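Local structure of quinoline 2-oxidoreductase large subunit (Pseudomonas putida, 1T3Q) at residues 87-92 against 97-102; 164-169 against 331-336; 363-368 against 695-700. The protein carries the molybdenum ion and pterin cytosine dinucleotide of quinoline 2-oxidoreductase, a molybdenum hydroxylase that probably oxidises quinoline at carbon 2. One frame throughout, in Å; residues are numbered along the deposited sequence.

Contact 1: 87-92 against 97-102; sequences IVATMQ and QTTIQP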
loop_
_atom_site.group_PDB
_atom_site.type_symbol
_atom_site.label_atom_id
_atom_site.label_comp_id
_atom_site.label_asym_id
_atom_site.label_seq_id
_atom_site.Cartn_x
_atom_site.Cartn_y
_atom_site.Cartn_z
ATOM N N ILE B 87 1.726 -28.699 6.033
ATOM C CA ILE B 87 0.457 -28.722 5.324
ATOM C C ILE B 87 -0.281 -30.045 5.467
ATOM O O ILE B 87 0.157 -31.061 4.936
ATOM C CB ILE B 87 0.677 -28.443 3.822
ATOM C CG1 ILE B 87 1.421 -27.113 3.651
ATOM C CG2 ILE B 87 -0.658 -28.413 3.096
ATOM C CD1 ILE B 87 1.796 -26.796 2.215
ATOM N N VAL B 88 -1.398 -30.017 6.189
ATOM C CA VAL B 88 -2.223 -31.204 6.396
ATOM C C VAL B 88 -3.228 -31.289 5.251
ATOM O O VAL B 88 -4.026 -30.375 5.052
ATOM C CB VAL B 88 -2.994 -31.117 7.728
ATOM C CG1 VAL B 88 -3.792 -32.399 7.962
ATOM C CG2 VAL B 88 -2.021 -30.880 8.869
ATOM N N ALA B 89 -3.183 -32.380 4.497
ATOM C CA ALA B 89 -4.083 -32.552 3.365
ATOM C C ALA B 89 -4.854 -33.856 3.463
ATOM O O ALA B 89 -4.264 -34.936 3.514
ATOM C CB ALA B 89 -3.288 -32.512 2.058
ATOM N N THR B 90 -6.176 -33.753 3.475
ATOM C CA THR B 90 -7.016 -34.938 3.564
ATOM C C THR B 90 -8.295 -34.773 2.755
ATOM O O THR B 90 -8.593 -33.686 2.255
ATOM C CB THR B 90 -7.380 -35.244 5.031
ATOM O OG1 THR B 90 -8.017 -36.529 5.105
ATOM C CG2 THR B 90 -8.311 -34.170 5.585
ATOM N N MET B 91 -9.043 -35.864 2.631
ATOM C CA MET B 91 -10.292 -35.883 1.884
ATOM C C MET B 91 -11.295 -36.784 2.592
ATOM O O MET B 91 -10.911 -37.780 3.207
ATOM C CB MET B 91 -10.057 -36.424 0.469
ATOM C CG MET B 91 -9.494 -35.425 -0.528
ATOM S SD MET B 91 -10.747 -34.292 -1.164
ATOM C CE MET B 91 -9.747 -32.841 -1.471
ATOM N N GLN B 92 -12.573 -36.435 2.486
ATOM C CA GLN B 92 -13.648 -37.212 3.092
ATOM C C GLN B 92 -13.951 -38.364 2.136
ATOM O O GLN B 92 -15.045 -38.459 1.579
ATOM C CB GLN B 92 -14.892 -36.334 3.270
ATOM N N GLN B 97 -5.585 -41.755 2.472
ATOM C CA GLN B 97 -4.491 -41.565 3.414
ATOM C C GLN B 97 -4.062 -40.105 3.501
ATOM O O GLN B 97 -3.536 -39.536 2.546
ATOM C CB GLN B 97 -3.285 -42.423 3.024
ATOM C CG GLN B 97 -3.479 -43.918 3.235
ATOM C CD GLN B 97 -2.158 -44.652 3.296
ATOM O OE1 GLN B 97 -1.677 -45.189 2.294
ATOM N NE2 GLN B 97 -1.548 -44.660 4.474
ATOM N N THR B 98 -4.292 -39.506 4.663
ATOM C CA THR B 98 -3.925 -38.120 4.903
ATOM C C THR B 98 -2.411 -37.982 4.889
ATOM O O THR B 98 -1.696 -38.906 5.257
ATOM C CB THR B 98 -4.420 -37.646 6.287
ATOM O OG1 THR B 98 -5.849 -37.604 6.298
ATOM C CG2 THR B 98 -3.866 -36.273 6.617
ATOM N N THR B 99 -1.921 -36.834 4.439
ATOM C CA THR B 99 -0.489 -36.593 4.455
ATOM C C THR B 99 -0.280 -35.240 5.104
ATOM O O THR B 99 -1.154 -34.376 5.063
ATOM C CB THR B 99 0.149 -36.568 3.040
ATOM O OG1 THR B 99 -0.482 -35.563 2.238
ATOM C CG2 THR B 99 0.025 -37.930 2.366
ATOM N N ILE B 100 0.869 -35.081 5.744
ATOM C CA ILE B 100 1.227 -33.824 6.371
ATOM C C ILE B 100 2.576 -33.512 5.748
ATOM O O ILE B 100 3.553 -34.209 6.003
ATOM C CB ILE B 100 1.383 -33.971 7.901
ATOM C CG1 ILE B 100 0.060 -34.438 8.513
ATOM C CG2 ILE B 100 1.814 -32.644 8.507
ATOM C CD1 ILE B 100 0.073 -34.527 10.037
ATOM N N GLN B 101 2.624 -32.503 4.888
ATOM C CA GLN B 101 3.883 -32.161 4.251
ATOM C C GLN B 101 4.619 -31.126 5.073
ATOM O O GLN B 101 4.120 -30.020 5.290
ATOM C CB GLN B 101 3.658 -31.624 2.833
ATOM C CG GLN B 101 4.945 -31.150 2.169
ATOM C CD GLN B 101 4.742 -30.659 0.745
ATOM O OE1 GLN B 101 3.614 -30.588 0.250
ATOM N NE2 GLN B 101 5.839 -30.311 0.082
ATOM N N PRO B 102 5.822 -31.472 5.552
ATOM C CA PRO B 102 6.564 -30.500 6.346
ATOM C C PRO B 102 7.028 -29.369 5.428
ATOM O O PRO B 102 7.321 -29.600 4.251
ATOM C CB PRO B 102 7.715 -31.327 6.901
ATOM C CG PRO B 102 8.014 -32.271 5.770
ATOM C CD PRO B 102 6.617 -32.692 5.313
HETATM O O HOH W 1 0.250 -33.077 2.615
#
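The peptide N-H groups of I87 and Q101 come in at an angle to each other's C=O and tilted from the carbonyl planes, whereas A89 N approaches nearly in line with the T99 carbonyl, reaching T99 O at 2.9 Å in an almost straight bond (176°). This is an antiparallel beta hairpin of the a/b hammerhead family region, its strand segments running at 159°. V88 and I100 lie side by side on one face, while I87, A89, T99 and Q101 stand on the other. On the first face V88 CG2 touches I100 CG1 at 4.1 Å, and V88 CG1 meets T98 CG2 at the same distance. Beyond the strands, T90 OG1, anti to its own nitrogen (chi1 -171°), swings out to T98 OG1 and shares a 2.7 Å hydrogen bond, closing the ribbon toward the turn; T98 CG2 rests on A89 O at 3.4 Å. With an alanine in place of T98, T90 OG1 would probably lose its hydroxyl mate and a gap would open beside V88 CG1. On the other face I87 packs on helices 226-237 and 263-275, and T99 OG1, which accepts from N327 N, is also hydrogen-bonded at 2.6 Å to a water that lies 3.1 Å from I87 O.

Contact 2: 164-169 against 331-336; sequences NVVSRT and WTQLVE. With SO4 (sulfate ion), chain K.
V166 and Q333 cross at about a right angle, the valine's CG2 butting against the end of the glutamine chain, 3.8 Å from Q333 CD. One residue on, S167 meets L334: the leucine's CD2 methyl sits 3.4 Å from S167 OG and 3.5 Å from S167 CB. With OG anti to the backbone N (chi1 -179°), the serine's CB-OG bond lies across the approach of this methyl, which touches both atoms. Neighbouring residues of a regular strand would point to opposite faces; here V166 and S167 form a classic beta bulge, both opposite A359 of strand 352-360, and both side chains turn toward 331-336. That loop is shaped from within by an ST turn, in which T332 OG1 accepts from L334 N at 3.2 Å, and it leads into helix 337-342. W331, at its start, packs its ring against Y545 of the molybdenum pocket. R168 turns away from the loop, and its NE forms a salt bridge with E356 of strand 352-360. Between bulge and loop, valine and leucine methyls touch a glutamine end and a serine hydroxyl with no directed bond between the two segments, which implies that fit of shape holds this buried contact together.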
loop_
_atom_site.group_PDB
_atom_site.type_symbol
_atom_site.label_atom_id
_atom_site.label_comp_id
_atom_site.label_asym_id
_atom_site.label_seq_id
_atom_site.Cartn_x
_atom_site.Cartn_y
_atom_site.Cartn_z
ATOM N N ASN B 164 2.059 -47.531 -0.270
ATOM C CA ASN B 164 2.100 -46.424 -1.220
ATOM C C ASN B 164 0.759 -46.041 -1.832
ATOM O O ASN B 164 0.675 -45.053 -2.560
ATOM C CB ASN B 164 3.098 -46.731 -2.336
ATOM C CG ASN B 164 4.511 -46.893 -1.820
ATOM O OD1 ASN B 164 4.989 -46.081 -1.027
ATOM N ND2 ASN B 164 5.193 -47.939 -2.274
ATOM N N VAL B 165 -0.288 -46.813 -1.555
ATOM C CA VAL B 165 -1.593 -46.486 -2.111
ATOM C C VAL B 165 -2.281 -45.420 -1.265
ATOM O O VAL B 165 -2.827 -45.705 -0.196
ATOM C CB VAL B 165 -2.494 -47.732 -2.215
ATOM C CG1 VAL B 165 -3.847 -47.344 -2.819
ATOM C CG2 VAL B 165 -1.811 -48.789 -3.088
ATOM N N VAL B 166 -2.239 -44.182 -1.745
ATOM C CA VAL B 166 -2.853 -43.061 -1.046
ATOM C C VAL B 166 -4.376 -43.149 -1.096
ATOM O O VAL B 166 -5.057 -42.819 -0.125
ATOM C CB VAL B 166 -2.391 -41.715 -1.657
ATOM C CG1 VAL B 166 -3.207 -40.565 -1.086
ATOM C CG2 VAL B 166 -0.911 -41.509 -1.366
ATOM N N SER B 167 -4.909 -43.590 -2.228
ATOM C CA SER B 167 -6.356 -43.717 -2.363
ATOM C C SER B 167 -6.724 -44.711 -3.441
ATOM O O SER B 167 -6.058 -44.814 -4.473
ATOM C CB SER B 167 -6.997 -42.363 -2.673
ATOM O OG SER B 167 -8.409 -42.485 -2.776
ATOM N N ARG B 168 -7.807 -45.437 -3.194
ATOM C CA ARG B 168 -8.280 -46.452 -4.116
ATOM C C ARG B 168 -9.799 -46.464 -4.054
ATOM O O ARG B 168 -10.383 -46.780 -3.018
ATOM C CB ARG B 168 -7.721 -47.803 -3.684
ATOM C CG ARG B 168 -8.000 -48.942 -4.618
ATOM C CD ARG B 168 -7.115 -50.110 -4.234
ATOM N NE ARG B 168 -6.794 -50.917 -5.399
ATOM C CZ ARG B 168 -5.630 -51.522 -5.579
ATOM N NH1 ARG B 168 -4.669 -51.416 -4.667
ATOM N NH2 ARG B 168 -5.427 -52.225 -6.677
ATOM N N THR B 169 -10.435 -46.117 -5.164
ATOM C CA THR B 169 -11.885 -46.068 -5.208
ATOM C C THR B 169 -12.435 -46.639 -6.503
ATOM O O THR B 169 -11.802 -46.566 -7.553
ATOM C CB THR B 169 -12.394 -44.610 -5.070
ATOM O OG1 THR B 169 -11.818 -44.004 -3.906
ATOM C CG2 THR B 169 -13.909 -44.584 -4.944
ATOM N N TRP B 331 -6.420 -29.936 -3.421
ATOM C CA TRP B 331 -6.932 -30.980 -4.309
ATOM C C TRP B 331 -6.516 -32.416 -4.016
ATOM O O TRP B 331 -7.277 -33.346 -4.292
ATOM C CB TRP B 331 -6.575 -30.639 -5.760
ATOM C CG TRP B 331 -6.721 -29.174 -6.046
ATOM C CD1 TRP B 331 -5.727 -28.308 -6.406
ATOM C CD2 TRP B 331 -7.908 -28.385 -5.902
ATOM N NE1 TRP B 331 -6.220 -27.029 -6.487
ATOM C CE2 TRP B 331 -7.554 -27.046 -6.183
ATOM C CE3 TRP B 331 -9.234 -28.679 -5.559
ATOM C CZ2 TRP B 331 -8.480 -25.998 -6.129
ATOM C CZ3 TRP B 331 -10.158 -27.637 -5.504
ATOM C CH2 TRP B 331 -9.773 -26.311 -5.788
ATOM N N THR B 332 -5.315 -32.585 -3.465
ATOM C CA THR B 332 -4.743 -33.894 -3.141
ATOM C C THR B 332 -4.496 -34.709 -4.402
ATOM O O THR B 332 -4.708 -34.230 -5.518
ATOM C CB THR B 332 -5.643 -34.721 -2.165
ATOM O OG1 THR B 332 -6.757 -35.288 -2.870
ATOM C CG2 THR B 332 -6.167 -33.827 -1.046
ATOM N N GLN B 333 -4.040 -35.943 -4.225
ATOM C CA GLN B 333 -3.764 -36.805 -5.359
ATOM C C GLN B 333 -5.039 -37.230 -6.090
ATOM O O GLN B 333 -4.973 -37.824 -7.164
ATOM C CB GLN B 333 -2.963 -38.028 -4.895
ATOM C CG GLN B 333 -1.601 -37.633 -4.323
ATOM C CD GLN B 333 -0.716 -38.812 -3.973
ATOM O OE1 GLN B 333 0.408 -38.631 -3.494
ATOM N NE2 GLN B 333 -1.206 -40.017 -4.206
ATOM N N LEU B 334 -6.194 -36.903 -5.517
ATOM C CA LEU B 334 -7.468 -37.259 -6.144
ATOM C C LEU B 334 -7.744 -36.339 -7.332
ATOM O O LEU B 334 -8.686 -36.560 -8.094
ATOM C CB LEU B 334 -8.615 -37.146 -5.138
ATOM C CG LEU B 334 -8.527 -37.997 -3.866
ATOM C CD1 LEU B 334 -9.868 -37.948 -3.137
ATOM C CD2 LEU B 334 -8.173 -39.436 -4.230
ATOM N N VAL B 335 -6.898 -35.324 -7.491
ATOM C CA VAL B 335 -7.054 -34.348 -8.565
ATOM C C VAL B 335 -6.947 -34.960 -9.967
ATOM O O VAL B 335 -7.457 -34.399 -10.938
ATOM C CB VAL B 335 -6.023 -33.190 -8.400
ATOM C CG1 VAL B 335 -4.634 -33.661 -8.769
ATOM C CG2 VAL B 335 -6.443 -31.986 -9.229
ATOM N N GLU B 336 -6.298 -36.113 -10.079
ATOM C CA GLU B 336 -6.166 -36.766 -11.377
ATOM C C GLU B 336 -7.162 -37.912 -11.604
ATOM O O GLU B 336 -8.307 -37.670 -11.977
ATOM C CB GLU B 336 -4.730 -37.253 -11.583
ATOM C CG GLU B 336 -3.751 -36.117 -11.923
ATOM C CD GLU B 336 -3.940 -35.588 -13.343
ATOM O OE1 GLU B 336 -3.553 -34.428 -13.612
ATOM O OE2 GLU B 336 -4.459 -36.336 -14.196
HETATM S S SO4 K . -3.322 -53.858 -7.748
HETATM O O1 SO4 K . -4.404 -54.818 -7.447
HETATM O O2 SO4 K . -2.255 -54.537 -8.509
HETATM O O3 SO4 K . -3.862 -52.752 -8.554
HETATM O O4 SO4 K . -2.770 -53.324 -6.489
#

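Contact 3: 363-368 against 695-700; sequences NKCPIG and VIYDDF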
loop_
_atom_site.group_PDB
_atom_site.type_symbol
_atom_site.label_atom_id
_atom_site.label_comp_id
_atom_site.label_asym_id
_atom_site.label_seq_id
_atom_site.Cartn_x
_atom_site.Cartn_y
_atom_site.Cartn_z
ATOM N N ASN B 363 8.399 -40.925 -4.905
ATOM C CA ASN B 363 9.335 -39.926 -4.419
ATOM C C ASN B 363 9.608 -38.868 -5.487
ATOM O O ASN B 363 10.692 -38.793 -6.060
ATOM C CB ASN B 363 10.624 -40.600 -3.946
ATOM C CG ASN B 363 10.415 -41.390 -2.661
ATOM O OD1 ASN B 363 10.490 -42.617 -2.650
ATOM N ND2 ASN B 363 10.128 -40.682 -1.576
ATOM N N LYS B 364 8.583 -38.059 -5.740
ATOM C CA LYS B 364 8.631 -36.980 -6.720
ATOM C C LYS B 364 7.849 -35.837 -6.103
ATOM O O LYS B 364 7.206 -36.015 -5.067
ATOM C CB LYS B 364 7.954 -37.420 -8.015
ATOM C CG LYS B 364 8.564 -38.660 -8.637
ATOM C CD LYS B 364 7.755 -39.141 -9.831
ATOM C CE LYS B 364 8.345 -40.431 -10.387
ATOM N NZ LYS B 364 7.624 -40.923 -11.582
ATOM N N CYS B 365 7.887 -34.657 -6.707
ATOM C CA CYS B 365 7.126 -33.578 -6.111
ATOM C C CYS B 365 5.654 -33.966 -6.243
ATOM O O CYS B 365 5.268 -34.713 -7.150
ATOM C CB CYS B 365 7.407 -32.248 -6.808
ATOM S SG CYS B 365 6.580 -32.074 -8.363
ATOM N N PRO B 366 4.817 -33.495 -5.317
ATOM C CA PRO B 366 3.398 -33.836 -5.391
ATOM C C PRO B 366 2.712 -33.473 -6.698
ATOM O O PRO B 366 3.009 -32.448 -7.318
ATOM C CB PRO B 366 2.789 -33.112 -4.183
ATOM C CG PRO B 366 3.830 -32.116 -3.767
ATOM C CD PRO B 366 5.128 -32.773 -4.075
ATOM N N ILE B 367 1.811 -34.347 -7.122
ATOM C CA ILE B 367 1.041 -34.109 -8.328
ATOM C C ILE B 367 0.057 -33.026 -7.908
ATOM O O ILE B 367 -0.310 -32.937 -6.738
ATOM C CB ILE B 367 0.291 -35.391 -8.770
ATOM C CG1 ILE B 367 0.002 -35.331 -10.269
ATOM C CG2 ILE B 367 -0.996 -35.560 -7.976
ATOM C CD1 ILE B 367 1.250 -35.441 -11.133
ATOM N N GLY B 368 -0.361 -32.188 -8.848
ATOM C CA GLY B 368 -1.277 -31.123 -8.503
ATOM C C GLY B 368 -2.183 -30.747 -9.658
ATOM O O GLY B 368 -2.112 -31.339 -10.735
ATOM N N VAL B 695 7.802 -33.428 -18.126
ATOM C CA VAL B 695 8.680 -33.251 -16.980
ATOM C C VAL B 695 9.164 -34.684 -16.790
ATOM O O VAL B 695 8.354 -35.600 -16.632
ATOM C CB VAL B 695 7.896 -32.778 -15.738
ATOM C CG1 VAL B 695 8.721 -33.000 -14.470
ATOM C CG2 VAL B 695 7.552 -31.296 -15.883
ATOM N N ILE B 696 10.476 -34.886 -16.819
ATOM C CA ILE B 696 11.006 -36.235 -16.715
ATOM C C ILE B 696 11.858 -36.557 -15.494
ATOM O O ILE B 696 12.813 -35.845 -15.178
ATOM C CB ILE B 696 11.846 -36.583 -17.967
ATOM C CG1 ILE B 696 11.015 -36.364 -19.235
ATOM C CG2 ILE B 696 12.334 -38.031 -17.897
ATOM C CD1 ILE B 696 11.791 -36.552 -20.515
ATOM N N TYR B 697 11.496 -37.646 -14.820
ATOM C CA TYR B 697 12.249 -38.145 -13.673
ATOM C C TYR B 697 12.910 -39.420 -14.193
ATOM O O TYR B 697 12.248 -40.239 -14.832
ATOM C CB TYR B 697 11.325 -38.507 -12.501
ATOM C CG TYR B 697 10.859 -37.341 -11.654
ATOM C CD1 TYR B 697 9.641 -36.708 -11.909
ATOM C CD2 TYR B 697 11.618 -36.897 -10.573
ATOM C CE1 TYR B 697 9.187 -35.667 -11.101
ATOM C CE2 TYR B 697 11.176 -35.852 -9.760
ATOM C CZ TYR B 697 9.959 -35.243 -10.028
ATOM O OH TYR B 697 9.521 -34.215 -9.227
ATOM N N ASP B 698 14.205 -39.597 -13.940
ATOM C CA ASP B 698 14.880 -40.792 -14.426
ATOM C C ASP B 698 14.690 -41.962 -13.478
ATOM O O ASP B 698 13.981 -41.853 -12.485
ATOM C CB ASP B 698 16.379 -40.543 -14.651
ATOM C CG ASP B 698 17.124 -40.194 -13.378
ATOM O OD1 ASP B 698 16.664 -40.562 -12.274
ATOM O OD2 ASP B 698 18.194 -39.558 -13.486
ATOM N N ASP B 699 15.331 -43.079 -13.794
ATOM C CA ASP B 699 15.215 -44.289 -12.985
ATOM C C ASP B 699 15.705 -44.160 -11.544
ATOM O O ASP B 699 15.500 -45.067 -10.738
ATOM C CB ASP B 699 15.951 -45.441 -13.678
ATOM C CG ASP B 699 15.275 -45.872 -14.966
ATOM O OD1 ASP B 699 15.894 -46.629 -15.742
ATOM O OD2 ASP B 699 14.121 -45.458 -15.200
ATOM N N PHE B 700 16.345 -43.046 -11.209
ATOM C CA PHE B 700 16.839 -42.863 -9.849
ATOM C C PHE B 700 16.079 -41.788 -9.087
ATOM O O PHE B 700 16.367 -41.519 -7.921
ATOM C CB PHE B 700 18.331 -42.531 -9.871
ATOM C CG PHE B 700 19.155 -43.536 -10.615
ATOM C CD1 PHE B 700 19.314 -43.439 -11.994
ATOM C CD2 PHE B 700 19.732 -44.611 -9.946
ATOM C CE1 PHE B 700 20.033 -44.400 -12.698
ATOM C CE2 PHE B 700 20.452 -45.577 -10.641
ATOM C CZ PHE B 700 20.602 -45.471 -12.021
HETATM O O HOH W 2 10.079 -41.769 -13.761
#
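Y697 lays one ring face over the aliphatic chain of K364, and this is the tight part of the contact. K364 CG sits 3.7 Å from the ring centroid, only 2° off the normal, a CH-pi contact. Because the lysine chain is extended beyond CG, it runs across the ring from the hydroxyl end to the root: CB lies 3.6 Å from Y697 CZ, CD lies 3.7 Å from Y697 CD1, and CE comes up to Y697 CB. At the hydroxyl end C365 N points straight at Y697 OH, giving a 3.0 Å hydrogen bond with an angle of 179°, and C365 SG stands beside the same oxygen at 3.7 Å. The far end is looser. There a water donates to Y697 O at 2.9 Å and is only weakly held by K364 NZ, whose main partner is D322, in a salt bridge. Beyond it the chain folds into an Asx turn, F700 N meeting D698 OD1 from above the carboxylate plane; I696 packs on I257 of the medium subunit. The ring thus receives the lysine's methylenes and not its charge, and a CH-pi contact and one straight N-H...O bond together join the two molybdopterin-binding family regions here.

The three contacts follow one another along the chain without interleaving. Contact 1, a local hairpin in the hammerhead family region, has its centre 11 Å from that of contact 2, and Q97 N probably bonds to V166 O at 2.9 Å; M91 also packs on T332 and L334. Contacts 2 and 3, with centres 16 Å apart, touch where I367 and G368 meet Q333, V335 and E336, and strand 352-360, which pairs with 165-170, leads into loop 363-368. Contacts 1 and 3, centres 19 Å apart, do not touch. Contact 2 therefore sits between the hammerhead region and the tie to the second cofactor-binding region, near the molybdenum pocket.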